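Long-range contacts in putative nucleoside-diphosphate-sugar epimerase (Staphylococcus aureus subsp. aureus, PDB 3E48), which is of unknown function but, as a putative nucleoside-diphosphate-sugar epimerase with an NAD(P)H-binding Rossmann domain, probably binds a dinucleotide cofactor: residues Met66-Phe71 with His100-Gly105; Tyr106-His111 with Gly253-Glu258; Asn113-Ser118 with Leu243-His248. All coordinates share one frame; numbering follows the deposited sequence.

Contact 1 of 3, residues Met66-Phe71 with His100-Gly105; sequences MDTVVF and HIIFIG
Thr68 to Phe71 pair with His100 to Phe103 as neighbouring parallel strands of a Rossmann fold, joined through the helices of the intervening chain. Five backbone bonds hold the pair. His100 N reaches Asp67 O in a rather bent bond (137° at the hydrogen), whereas those that follow are straighter: Val69 N to His100 O, Ile102 N to Val69 O at 2.7 Å, Phe71 N to Ile102 O and Ile104 N to Phe71 O. The amides of Thr68 and Val70 face the other way, where strand 3-6 and Asn2 take up the hydrogen bonds of this edge, so strand 68-71 is satisfied on both flanks. Just before the strand, Asp67 OD1 accepts from Asn2 N. Beta-branched Val and Ile suit such extended, buried positions. On the face with Thr68 and Val70, CD1 of Ile102 lies 4.0 Å from Thr68 CG2 and 4.1 Å from Val70 CG2. On the other face, helix 84-96 covers Phe71 and Phe103, whose side chains run side by side, CG anti to the backbone N (chi1 near -170° in both). Their planes, 25° apart, are slid so far that the rings barely overlap, and CD2 of Phe71 meets CE1 of Phe103 at 3.5 Å.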
HETATM    1  N   MSE B  66      -5.587  27.521   0.380  1.00  7.60           N
HETATM    2  CA  MSE B  66      -4.238  26.983   0.563  1.00  6.46           C
HETATM    3  C   MSE B  66      -3.644  26.500  -0.756  1.00  6.19           C
HETATM    4  O   MSE B  66      -4.366  26.048  -1.643  1.00  3.97           O
HETATM    5  CB  MSE B  66      -4.264  25.831   1.570  1.00  3.50           C
HETATM    6  CG  MSE B  66      -4.804  26.208   2.933  1.00  3.84           C
HETATM    7 SE   MSE B  66      -3.631  27.472   3.844  1.00 13.28          SE
HETATM    8  CE  MSE B  66      -4.598  29.014   3.455  1.00  5.33           C
ATOM      9  N   ASP B  67      -2.322  26.574  -0.862  1.00  6.59           N
ATOM     10  CA  ASP B  67      -1.627  26.166  -2.074  1.00  7.78           C
ATOM     11  C   ASP B  67      -0.828  24.891  -1.886  1.00  8.59           C
ATOM     12  O   ASP B  67      -0.731  24.063  -2.794  1.00  8.30           O
ATOM     13  CB  ASP B  67      -0.713  27.300  -2.528  1.00  4.04           C
ATOM     14  CG  ASP B  67      -1.492  28.529  -2.937  1.00  7.56           C
ATOM     15  OD1 ASP B  67      -1.272  29.616  -2.354  1.00  9.97           O
ATOM     16  OD2 ASP B  67      -2.336  28.394  -3.848  1.00 10.00           O
ATOM     17  N   THR B  68      -0.253  24.746  -0.701  1.00  5.92           N
ATOM     18  CA  THR B  68       0.546  23.581  -0.376  1.00  7.40           C
ATOM     19  C   THR B  68       0.141  23.078   0.995  1.00  8.71           C
ATOM     20  O   THR B  68       0.112  23.842   1.963  1.00  8.16           O
ATOM     21  CB  THR B  68       2.043  23.936  -0.364  1.00 11.62           C
ATOM     22  OG1 THR B  68       2.421  24.415  -1.660  1.00 13.60           O
ATOM     23  CG2 THR B  68       2.885  22.719  -0.019  1.00 13.97           C
ATOM     24  N   VAL B  69      -0.194  21.795   1.057  1.00  5.71           N
ATOM     25  CA  VAL B  69      -0.583  21.153   2.300  1.00  5.22           C
ATOM     26  C   VAL B  69       0.488  20.138   2.681  1.00  6.05           C
ATOM     27  O   VAL B  69       0.875  19.291   1.870  1.00  7.48           O
ATOM     28  CB  VAL B  69      -1.941  20.416   2.158  1.00  5.67           C
ATOM     29  CG1 VAL B  69      -2.214  19.564   3.395  1.00  5.93           C
ATOM     30  CG2 VAL B  69      -3.063  21.432   1.965  1.00  9.10           C
ATOM     31  N   VAL B  70       0.983  20.262   3.908  1.00  4.18           N
ATOM     32  CA  VAL B  70       1.983  19.347   4.450  1.00  6.03           C
ATOM     33  C   VAL B  70       1.140  18.533   5.422  1.00  7.72           C
ATOM     34  O   VAL B  70       0.672  19.050   6.436  1.00  7.42           O
ATOM     35  CB  VAL B  70       3.097  20.107   5.195  1.00  6.17           C
ATOM     36  CG1 VAL B  70       4.164  19.130   5.673  1.00  8.02           C
ATOM     37  CG2 VAL B  70       3.710  21.155   4.274  1.00  7.13           C
ATOM     38  N   PHE B  71       0.931  17.264   5.077  1.00  6.34           N
ATOM     39  CA  PHE B  71       0.085  16.357   5.847  1.00  7.36           C
ATOM     40  C   PHE B  71       0.832  15.387   6.745  1.00  5.47           C
ATOM     41  O   PHE B  71       1.682  14.631   6.281  1.00  5.85           O
ATOM     42  CB  PHE B  71      -0.786  15.548   4.882  1.00  5.18           C
ATOM     43  CG  PHE B  71      -1.853  14.734   5.550  1.00  6.09           C
ATOM     44  CD1 PHE B  71      -3.041  15.334   5.954  1.00  9.08           C
ATOM     45  CD2 PHE B  71      -1.675  13.371   5.781  1.00  7.09           C
ATOM     46  CE1 PHE B  71      -4.041  14.593   6.582  1.00  9.21           C
ATOM     47  CE2 PHE B  71      -2.672  12.615   6.410  1.00  8.17           C
ATOM     48  CZ  PHE B  71      -3.860  13.232   6.811  1.00  8.06           C
ATOM     49  N   HIS B 100      -0.459  21.425  -4.317  1.00  5.43           N
ATOM     50  CA  HIS B 100       0.593  20.482  -3.985  1.00  6.59           C
ATOM     51  C   HIS B 100       0.433  19.918  -2.588  1.00  9.05           C
ATOM     52  O   HIS B 100       0.026  20.623  -1.665  1.00  6.71           O
ATOM     53  CB  HIS B 100       1.956  21.169  -4.125  1.00  9.54           C
ATOM     54  CG  HIS B 100       3.097  20.212  -4.251  1.00 12.81           C
ATOM     55  ND1 HIS B 100       3.688  19.612  -3.162  1.00 14.70           N
ATOM     56  CD2 HIS B 100       3.720  19.707  -5.344  1.00 11.74           C
ATOM     57  CE1 HIS B 100       4.624  18.778  -3.575  1.00 10.41           C
ATOM     58  NE2 HIS B 100       4.664  18.815  -4.895  1.00 10.82           N
ATOM     59  N   ILE B 101       0.757  18.638  -2.439  1.00  4.42           N
ATOM     60  CA  ILE B 101       0.660  17.972  -1.150  1.00  4.31           C
ATOM     61  C   ILE B 101       2.004  17.349  -0.789  1.00  5.55           C
ATOM     62  O   ILE B 101       2.595  16.634  -1.593  1.00  6.16           O
ATOM     63  CB  ILE B 101      -0.394  16.833  -1.164  1.00  7.75           C
ATOM     64  CG1 ILE B 101      -1.805  17.416  -1.307  1.00  9.19           C
ATOM     65  CG2 ILE B 101      -0.279  16.007   0.119  1.00  8.02           C
ATOM     66  CD1 ILE B 101      -2.883  16.366  -1.568  1.00  9.80           C
ATOM     67  N   ILE B 102       2.496  17.653   0.406  1.00  7.21           N
ATOM     68  CA  ILE B 102       3.734  17.059   0.887  1.00  6.35           C
ATOM     69  C   ILE B 102       3.230  16.084   1.944  1.00  6.39           C
ATOM     70  O   ILE B 102       2.690  16.499   2.969  1.00  7.76           O
ATOM     71  CB  ILE B 102       4.672  18.113   1.521  1.00  6.85           C
ATOM     72  CG1 ILE B 102       5.080  19.140   0.458  1.00  7.98           C
ATOM     73  CG2 ILE B 102       5.908  17.425   2.110  1.00  9.70           C
ATOM     74  CD1 ILE B 102       5.939  20.295   0.975  1.00  7.18           C
ATOM     75  N   PHE B 103       3.374  14.789   1.677  1.00  5.48           N
ATOM     76  CA  PHE B 103       2.884  13.757   2.590  1.00  5.83           C
ATOM     77  C   PHE B 103       4.014  13.143   3.402  1.00  5.87           C
ATOM     78  O   PHE B 103       4.998  12.670   2.843  1.00  6.54           O
ATOM     79  CB  PHE B 103       2.168  12.663   1.791  1.00  5.35           C
ATOM     80  CG  PHE B 103       1.425  11.670   2.640  1.00  6.35           C
ATOM     81  CD1 PHE B 103       0.057  11.798   2.848  1.00  7.87           C
ATOM     82  CD2 PHE B 103       2.092  10.605   3.230  1.00  5.80           C
ATOM     83  CE1 PHE B 103      -0.644  10.874   3.634  1.00  7.47           C
ATOM     84  CE2 PHE B 103       1.401   9.671   4.021  1.00  8.12           C
ATOM     85  CZ  PHE B 103       0.032   9.811   4.220  1.00  3.72           C
ATOM     86  N   ILE B 104       3.870  13.159   4.725  1.00  4.02           N
ATOM     87  CA  ILE B 104       4.889  12.602   5.613  1.00  8.55           C
ATOM     88  C   ILE B 104       4.542  11.159   5.987  1.00  8.98           C
ATOM     89  O   ILE B 104       3.758  10.925   6.906  1.00  8.85           O
ATOM     90  CB  ILE B 104       5.005  13.422   6.911  1.00  8.38           C
ATOM     91  CG1 ILE B 104       5.230  14.903   6.577  1.00 11.98           C
ATOM     92  CG2 ILE B 104       6.144  12.872   7.767  1.00 12.65           C
ATOM     93  CD1 ILE B 104       6.477  15.181   5.774  1.00 18.55           C
ATOM     94  N   GLY B 105       5.141  10.201   5.285  1.00  6.20           N
ATOM     95  CA  GLY B 105       4.866   8.802   5.554  1.00  7.93           C
ATOM     96  C   GLY B 105       5.976   8.075   6.286  1.00 10.29           C
ATOM     97  O   GLY B 105       7.101   8.562   6.368  1.00 13.44           O
TER

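Contact 2 of 3, residues Tyr106-His111 with Gly253-Glu258; sequences YYADQH and GLLDQE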
ATOM      1  N   TYR B 106       5.653   6.898   6.813  1.00 11.87           N
ATOM      2  CA  TYR B 106       6.609   6.074   7.554  1.00  9.28           C
ATOM      3  C   TYR B 106       7.275   5.071   6.609  1.00  9.14           C
ATOM      4  O   TYR B 106       6.630   4.568   5.692  1.00  9.77           O
ATOM      5  CB  TYR B 106       5.869   5.348   8.678  1.00  9.09           C
ATOM      6  CG  TYR B 106       6.757   4.662   9.688  1.00  6.98           C
ATOM      7  CD1 TYR B 106       7.857   5.321  10.242  1.00  9.11           C
ATOM      8  CD2 TYR B 106       6.473   3.369  10.125  1.00 10.74           C
ATOM      9  CE1 TYR B 106       8.651   4.713  11.208  1.00 11.67           C
ATOM     10  CE2 TYR B 106       7.259   2.751  11.094  1.00 10.85           C
ATOM     11  CZ  TYR B 106       8.347   3.431  11.631  1.00  9.67           C
ATOM     12  OH  TYR B 106       9.125   2.828  12.588  1.00 16.80           O
ATOM     13  N   TYR B 107       8.550   4.764   6.847  1.00  5.18           N
ATOM     14  CA  TYR B 107       9.285   3.851   5.970  1.00  4.45           C
ATOM     15  C   TYR B 107       8.934   2.360   6.026  1.00  8.89           C
ATOM     16  O   TYR B 107       9.435   1.585   5.214  1.00  7.05           O
ATOM     17  CB  TYR B 107      10.804   4.025   6.155  1.00  4.09           C
ATOM     18  CG  TYR B 107      11.434   3.472   7.428  1.00  4.74           C
ATOM     19  CD1 TYR B 107      12.798   3.181   7.460  1.00  6.84           C
ATOM     20  CD2 TYR B 107      10.699   3.286   8.597  1.00  5.50           C
ATOM     21  CE1 TYR B 107      13.420   2.720   8.622  1.00  9.39           C
ATOM     22  CE2 TYR B 107      11.317   2.826   9.773  1.00  8.88           C
ATOM     23  CZ  TYR B 107      12.678   2.544   9.773  1.00  7.01           C
ATOM     24  OH  TYR B 107      13.285   2.085  10.924  1.00  7.21           O
ATOM     25  N   ALA B 108       8.083   1.955   6.962  1.00  5.68           N
ATOM     26  CA  ALA B 108       7.687   0.545   7.073  1.00  4.47           C
ATOM     27  C   ALA B 108       6.474   0.371   6.171  1.00  8.73           C
ATOM     28  O   ALA B 108       5.352   0.172   6.644  1.00  8.58           O
ATOM     29  CB  ALA B 108       7.335   0.212   8.519  1.00  5.87           C
ATOM     30  N   ASP B 109       6.716   0.434   4.864  1.00  7.73           N
ATOM     31  CA  ASP B 109       5.633   0.373   3.894  1.00  5.34           C
ATOM     32  C   ASP B 109       5.808  -0.542   2.680  1.00  7.01           C
ATOM     33  O   ASP B 109       5.090  -0.388   1.692  1.00  6.72           O
ATOM     34  CB  ASP B 109       5.346   1.795   3.399  1.00  7.82           C
ATOM     35  CG  ASP B 109       6.516   2.401   2.638  1.00 12.36           C
ATOM     36  OD1 ASP B 109       7.571   1.739   2.499  1.00  7.47           O
ATOM     37  OD2 ASP B 109       6.387   3.559   2.173  1.00 11.20           O
ATOM     38  N   GLN B 110       6.743  -1.488   2.735  1.00  7.57           N
ATOM     39  CA  GLN B 110       6.943  -2.385   1.597  1.00 10.04           C
ATOM     40  C   GLN B 110       5.762  -3.337   1.445  1.00  8.73           C
ATOM     41  O   GLN B 110       4.999  -3.545   2.388  1.00  6.90           O
ATOM     42  CB  GLN B 110       8.241  -3.183   1.751  1.00  6.70           C
ATOM     43  CG  GLN B 110       9.485  -2.303   1.885  1.00  7.76           C
ATOM     44  CD  GLN B 110       9.950  -2.173   3.325  1.00 11.08           C
ATOM     45  OE1 GLN B 110       9.137  -2.026   4.241  1.00  7.87           O
ATOM     46  NE2 GLN B 110      11.268  -2.216   3.531  1.00  7.63           N
ATOM     47  N   HIS B 111       5.617  -3.921   0.260  1.00  7.15           N
ATOM     48  CA  HIS B 111       4.504  -4.832   0.001  1.00  7.08           C
ATOM     49  C   HIS B 111       4.454  -6.011   0.966  1.00  8.03           C
ATOM     50  O   HIS B 111       3.383  -6.577   1.206  1.00 10.15           O
ATOM     51  CB  HIS B 111       4.570  -5.364  -1.435  1.00 13.24           C
ATOM     52  CG  HIS B 111       5.730  -6.276  -1.689  1.00 13.12           C
ATOM     53  ND1 HIS B 111       6.982  -5.815  -2.028  1.00 19.58           N
ATOM     54  CD2 HIS B 111       5.826  -7.626  -1.639  1.00 14.17           C
ATOM     55  CE1 HIS B 111       7.801  -6.841  -2.179  1.00 16.64           C
ATOM     56  NE2 HIS B 111       7.126  -7.951  -1.949  1.00 15.42           N
ATOM     57  N   GLY B 253      14.712  -7.458   8.482  1.00 13.71           N
ATOM     58  CA  GLY B 253      15.629  -6.592   7.765  1.00 12.27           C
ATOM     59  C   GLY B 253      14.969  -5.544   6.890  1.00 14.59           C
ATOM     60  O   GLY B 253      15.625  -4.950   6.035  1.00 17.77           O
ATOM     61  N   LEU B 254      13.680  -5.301   7.111  1.00  7.26           N
ATOM     62  CA  LEU B 254      12.939  -4.326   6.315  1.00  8.34           C
ATOM     63  C   LEU B 254      13.047  -2.886   6.814  1.00 10.84           C
ATOM     64  O   LEU B 254      12.525  -1.968   6.178  1.00  8.31           O
ATOM     65  CB  LEU B 254      11.459  -4.724   6.247  1.00  7.81           C
ATOM     66  CG  LEU B 254      11.148  -6.075   5.589  1.00  9.10           C
ATOM     67  CD1 LEU B 254       9.698  -6.450   5.833  1.00 12.83           C
ATOM     68  CD2 LEU B 254      11.454  -5.990   4.099  1.00 12.02           C
ATOM     69  N   LEU B 255      13.714  -2.687   7.947  1.00 10.04           N
ATOM     70  CA  LEU B 255      13.868  -1.347   8.507  1.00  8.00           C
ATOM     71  C   LEU B 255      15.286  -0.792   8.382  1.00  7.84           C
ATOM     72  O   LEU B 255      15.586   0.285   8.902  1.00  5.84           O
ATOM     73  CB  LEU B 255      13.431  -1.334   9.979  1.00  8.82           C
ATOM     74  CG  LEU B 255      12.003  -1.829  10.253  1.00  8.03           C
ATOM     75  CD1 LEU B 255      11.629  -1.589  11.711  1.00  6.05           C
ATOM     76  CD2 LEU B 255      11.030  -1.102   9.333  1.00  9.38           C
ATOM     77  N   ASP B 256      16.160  -1.521   7.693  1.00  8.29           N
ATOM     78  CA  ASP B 256      17.531  -1.063   7.493  1.00  7.50           C
ATOM     79  C   ASP B 256      17.544  -0.345   6.150  1.00  9.92           C
ATOM     80  O   ASP B 256      18.070  -0.847   5.156  1.00 11.83           O
ATOM     81  CB  ASP B 256      18.506  -2.250   7.496  1.00 11.57           C
ATOM     82  CG  ASP B 256      19.959  -1.825   7.316  1.00 14.67           C
ATOM     83  OD1 ASP B 256      20.274  -0.627   7.484  1.00 11.57           O
ATOM     84  OD2 ASP B 256      20.797  -2.699   7.014  1.00 16.86           O
ATOM     85  N   GLN B 257      16.933   0.837   6.137  1.00  8.57           N
ATOM     86  CA  GLN B 257      16.827   1.649   4.932  1.00  5.96           C
ATOM     87  C   GLN B 257      17.575   2.957   5.086  1.00  7.58           C
ATOM     88  O   GLN B 257      17.392   3.676   6.073  1.00  9.03           O
ATOM     89  CB  GLN B 257      15.365   1.971   4.650  1.00  7.59           C
ATOM     90  CG  GLN B 257      14.462   0.763   4.520  1.00  6.97           C
ATOM     91  CD  GLN B 257      13.033   1.189   4.290  1.00  7.94           C
ATOM     92  OE1 GLN B 257      12.756   1.984   3.389  1.00 12.67           O
ATOM     93  NE2 GLN B 257      12.116   0.662   5.092  1.00  7.44           N
ATOM     94  N   GLU B 258      18.403   3.276   4.101  1.00  6.59           N
ATOM     95  CA  GLU B 258      19.168   4.513   4.138  1.00  8.13           C
ATOM     96  C   GLU B 258      19.135   5.244   2.805  1.00 10.58           C
ATOM     97  O   GLU B 258      18.881   4.650   1.759  1.00  9.54           O
ATOM     98  CB  GLU B 258      20.622   4.223   4.506  1.00  9.29           C
ATOM     99  CG  GLU B 258      20.795   3.459   5.800  1.00  9.60           C
ATOM    100  CD  GLU B 258      22.233   3.444   6.265  1.00 16.11           C
ATOM    101  OE1 GLU B 258      22.711   4.491   6.745  1.00 21.36           O
ATOM    102  OE2 GLU B 258      22.883   2.389   6.142  1.00 16.43           O
TER
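Tyr107 and Leu255 pack tightly, their side chains crossing at about a right angle. Leu255 CD2 sits over one face of the Tyr107 ring, 4.3 Å from its centroid, in a CH-pi contact; this one methyl also meets Ala108 CB, and leucine's apolar bulk suits the place. Tyr107 CE1 comes within 3.3 Å of Leu255 O. With CG between the backbone N and the carbonyl carbon (chi1 74°), the tyrosine swings its ring toward 253-258. The Gln257 amide adjoins this ring obliquely, NE2 3.5 Å from Tyr107 CD1. Toward the partly exposed side glutamines take over, their NE2 groups serving backbone carbonyls while the oxygens go to side chains, Gln257 OE1 to Arg139 and Gln110 OE1 to Asn113. Gln257 NE2 donates to Tyr107 O (2.8 Å) from above the carbonyl plane, and to Leu254 O within its own loop. Gln110 NE2 reaches the same Leu254 O at 2.9 Å, almost straight and on a lone pair, so one carbonyl takes two donors. The backbone oxygens of Asp109 and His111 are hydrogen-bonded to Arg126 and Ser125 of the second subunit. The contact joins two irregular loops, one leaving the C-terminal end of a parallel Rossmann strand, the edge at which this fold characteristically binds its cofactor.

Contact 3 of 3, residues Asn113-Ser118 with Leu243-His248; sequences NPFHMS and LASMYH
A serine hydroxyl on a helix accepts a backbone amide from a loop: His116 N donates to Ser245 OG at 3.0 Å, with 156° at the hydrogen. Ser245 OG is also hydrogen-bonded to Leu242 O, one turn back in its own helix, which ties the hydroxyl to both structures. Its chi1 of 76° sets OG between the backbone N and the carbonyl carbon, and a small residue suits the spot because the backbones come close here, the CA atoms of Phe115 and Ser245 being 4.7 Å apart. Ser245 CB rests 3.5 Å from Pro114 O, and the His116 ring approaches the same serine obliquely, ND1 3.4 Å from Ser245 CB. The loop is shaped by two small motifs. Asn113 OD1 accepts from Phe115 N in the carbonyl plane, an Asx turn, and a type I beta turn follows from Phe115 to Ser118, leading into helix 118-131. The contact joins helix 239-251 to the segment that connects a central strand of the Rossmann sheet, 100-106, to its next helix. Next to Ser245, Phe115 runs beside selenomethionine Met246: CD1 of the ring touches Met246 CB at 3.7 Å. The Met246 chain is extended as far as SE, which stands 4.7 Å from the Phe115 centroid, 34° off the ring normal, an oblique Met-aromatic contact; a long flexible chain can follow the ring in this way. Farther along the helix, the rigid Pro114 ring and the side chain of His248 cross at about a right angle, with Pro114 CG 4.0 Å from His248 CD2. Pro114 also packs on Ala249 of the same helix and on Ser129 of the second subunit.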
ATOM      1  N   ASN B 113       5.810  -5.834   4.220  1.00  6.91           N
ATOM      2  CA  ASN B 113       6.151  -5.369   5.558  1.00  6.56           C
ATOM      3  C   ASN B 113       5.007  -5.732   6.505  1.00  6.84           C
ATOM      4  O   ASN B 113       3.866  -5.320   6.297  1.00  8.05           O
ATOM      5  CB  ASN B 113       6.390  -3.856   5.557  1.00  6.31           C
ATOM      6  CG  ASN B 113       7.028  -3.374   6.840  1.00  8.99           C
ATOM      7  OD1 ASN B 113       6.472  -3.553   7.914  1.00  8.44           O
ATOM      8  ND2 ASN B 113       8.207  -2.765   6.734  1.00  6.25           N
ATOM      9  N   PRO B 114       5.307  -6.506   7.564  1.00  7.60           N
ATOM     10  CA  PRO B 114       4.341  -6.961   8.566  1.00  9.57           C
ATOM     11  C   PRO B 114       3.822  -5.904   9.537  1.00  7.92           C
ATOM     12  O   PRO B 114       2.898  -6.175  10.313  1.00  8.84           O
ATOM     13  CB  PRO B 114       5.096  -8.075   9.279  1.00 10.43           C
ATOM     14  CG  PRO B 114       6.489  -7.563   9.275  1.00 10.31           C
ATOM     15  CD  PRO B 114       6.647  -7.044   7.859  1.00  7.96           C
ATOM     16  N   PHE B 115       4.414  -4.712   9.508  1.00  8.42           N
ATOM     17  CA  PHE B 115       3.971  -3.632  10.384  1.00  7.75           C
ATOM     18  C   PHE B 115       2.481  -3.399  10.132  1.00  7.74           C
ATOM     19  O   PHE B 115       2.059  -3.222   8.987  1.00  7.34           O
ATOM     20  CB  PHE B 115       4.765  -2.347  10.096  1.00  5.55           C
ATOM     21  CG  PHE B 115       4.344  -1.177  10.944  1.00  9.59           C
ATOM     22  CD1 PHE B 115       4.156  -1.332  12.314  1.00 10.23           C
ATOM     23  CD2 PHE B 115       4.134   0.077  10.375  1.00 10.82           C
ATOM     24  CE1 PHE B 115       3.762  -0.255  13.110  1.00  9.74           C
ATOM     25  CE2 PHE B 115       3.740   1.162  11.163  1.00  9.87           C
ATOM     26  CZ  PHE B 115       3.554   0.995  12.532  1.00 10.32           C
ATOM     27  N   HIS B 116       1.696  -3.384  11.206  1.00  7.64           N
ATOM     28  CA  HIS B 116       0.250  -3.210  11.114  1.00  9.09           C
ATOM     29  C   HIS B 116      -0.233  -2.008  10.324  1.00  6.47           C
ATOM     30  O   HIS B 116      -1.337  -2.031   9.784  1.00  7.88           O
ATOM     31  CB  HIS B 116      -0.356  -3.159  12.515  1.00  9.28           C
ATOM     32  CG  HIS B 116      -0.532  -4.505  13.147  1.00 12.13           C
ATOM     33  ND1 HIS B 116       0.247  -5.592  12.819  1.00 20.51           N
ATOM     34  CD2 HIS B 116      -1.379  -4.926  14.117  1.00 13.59           C
ATOM     35  CE1 HIS B 116      -0.113  -6.628  13.559  1.00 16.33           C
ATOM     36  NE2 HIS B 116      -1.095  -6.249  14.354  1.00 22.83           N
HETATM   37  N   MSE B 117       0.566  -0.948  10.257  1.00  5.28           N
HETATM   38  CA  MSE B 117       0.129   0.219   9.506  1.00  9.08           C
HETATM   39  C   MSE B 117       0.667   0.251   8.082  1.00  4.29           C
HETATM   40  O   MSE B 117       0.438   1.220   7.360  1.00  7.09           O
HETATM   41  CB  MSE B 117       0.514   1.513  10.235  1.00  9.39           C
HETATM   42  CG  MSE B 117      -0.052   1.635  11.651  1.00  7.69           C
HETATM   43 SE   MSE B 117      -1.963   1.329  11.791  1.00 19.16          SE
HETATM   44  CE  MSE B 117      -2.532   2.621  10.464  1.00  8.43           C
ATOM     45  N   SER B 118       1.370  -0.795   7.651  1.00  6.84           N
ATOM     46  CA  SER B 118       1.887  -0.768   6.284  1.00  4.92           C
ATOM     47  C   SER B 118       0.771  -0.613   5.234  1.00  4.49           C
ATOM     48  O   SER B 118       0.952   0.093   4.245  1.00  7.92           O
ATOM     49  CB  SER B 118       2.744  -2.013   5.982  1.00  3.07           C
ATOM     50  OG  SER B 118       1.968  -3.182   5.894  1.00  8.81           O
ATOM     51  N   LEU B 243       2.889  -2.563  17.904  1.00 18.32           N
ATOM     52  CA  LEU B 243       4.261  -2.202  18.227  1.00 10.99           C
ATOM     53  C   LEU B 243       5.174  -3.399  17.970  1.00 11.11           C
ATOM     54  O   LEU B 243       6.271  -3.253  17.431  1.00 12.09           O
ATOM     55  CB  LEU B 243       4.362  -1.774  19.690  1.00 10.84           C
ATOM     56  CG  LEU B 243       5.666  -1.084  20.098  1.00 18.84           C
ATOM     57  CD1 LEU B 243       5.835   0.217  19.315  1.00 25.22           C
ATOM     58  CD2 LEU B 243       5.637  -0.807  21.586  1.00 21.11           C
ATOM     59  N   ALA B 244       4.716  -4.584  18.358  1.00 10.16           N
ATOM     60  CA  ALA B 244       5.500  -5.793  18.151  1.00  9.36           C
ATOM     61  C   ALA B 244       5.742  -6.022  16.658  1.00  9.90           C
ATOM     62  O   ALA B 244       6.849  -6.371  16.253  1.00  9.06           O
ATOM     63  CB  ALA B 244       4.782  -7.000  18.759  1.00 10.89           C
ATOM     64  N   SER B 245       4.713  -5.805  15.844  1.00 12.07           N
ATOM     65  CA  SER B 245       4.836  -6.011  14.402  1.00 10.72           C
ATOM     66  C   SER B 245       5.874  -5.072  13.796  1.00  8.87           C
ATOM     67  O   SER B 245       6.492  -5.383  12.772  1.00  7.92           O
ATOM     68  CB  SER B 245       3.482  -5.813  13.700  1.00 13.03           C
ATOM     69  OG  SER B 245       3.137  -4.444  13.571  1.00 12.01           O
HETATM   70  N   MSE B 246       6.070  -3.919  14.430  1.00  7.19           N
HETATM   71  CA  MSE B 246       7.045  -2.956  13.941  1.00  9.89           C
HETATM   72  C   MSE B 246       8.449  -3.538  14.110  1.00  8.68           C
HETATM   73  O   MSE B 246       9.248  -3.539  13.174  1.00  7.82           O
HETATM   74  CB  MSE B 246       6.905  -1.632  14.704  1.00 11.47           C
HETATM   75  CG  MSE B 246       7.701  -0.477  14.119  1.00 12.22           C
HETATM   76 SE   MSE B 246       7.173   1.215  14.911  1.00 22.38          SE
HETATM   77  CE  MSE B 246       8.068   1.007  16.611  1.00 16.59           C
ATOM     78  N   TYR B 247       8.751  -4.055  15.296  1.00  9.16           N
ATOM     79  CA  TYR B 247      10.067  -4.641  15.513  1.00  9.54           C
ATOM     80  C   TYR B 247      10.214  -5.951  14.746  1.00  7.71           C
ATOM     81  O   TYR B 247      11.319  -6.338  14.373  1.00 11.17           O
ATOM     82  CB  TYR B 247      10.313  -4.821  17.012  1.00  8.79           C
ATOM     83  CG  TYR B 247      10.433  -3.467  17.677  1.00  9.21           C
ATOM     84  CD1 TYR B 247      11.542  -2.656  17.436  1.00 11.01           C
ATOM     85  CD2 TYR B 247       9.389  -2.940  18.437  1.00  9.14           C
ATOM     86  CE1 TYR B 247      11.605  -1.351  17.921  1.00 10.38           C
ATOM     87  CE2 TYR B 247       9.439  -1.633  18.926  1.00  9.79           C
ATOM     88  CZ  TYR B 247      10.550  -0.844  18.661  1.00 11.98           C
ATOM     89  OH  TYR B 247      10.594   0.453  19.105  1.00  9.70           O
ATOM     90  N   HIS B 248       9.094  -6.622  14.493  1.00  9.26           N
ATOM     91  CA  HIS B 248       9.131  -7.863  13.735  1.00 12.49           C
ATOM     92  C   HIS B 248       9.587  -7.528  12.313  1.00 12.77           C
ATOM     93  O   HIS B 248      10.337  -8.280  11.689  1.00  8.32           O
ATOM     94  CB  HIS B 248       7.748  -8.516  13.725  1.00 10.44           C
ATOM     95  CG  HIS B 248       7.712  -9.843  13.030  1.00 20.34           C
ATOM     96  ND1 HIS B 248       8.604 -10.854  13.312  1.00 22.22           N
ATOM     97  CD2 HIS B 248       6.883 -10.325  12.075  1.00 22.67           C
ATOM     98  CE1 HIS B 248       8.326 -11.906  12.560  1.00 25.73           C
ATOM     99  NE2 HIS B 248       7.287 -11.611  11.801  1.00 28.58           N
TER

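Contact 1 lies within the central sheet, and its second strand, 100-106, runs directly into the loop that supplies the first segments of contacts 2 and 3. The centres of contacts 1 and 2 are about 22 Å apart and those of 1 and 3 about 25 Å apart, while the centres of contacts 2 and 3 lie about 10 Å apart and the two touch, for example Leu255 CD1 with Met246 O. Along the chain contact 1 closes first; contact 3 then falls between the two segments of contact 2. Contacts 2 and 3 both join the loop before helix 118-131 to helix 239-251 or the chain following it, and both touch the second subunit, linking sheet, later chain and dimer interface.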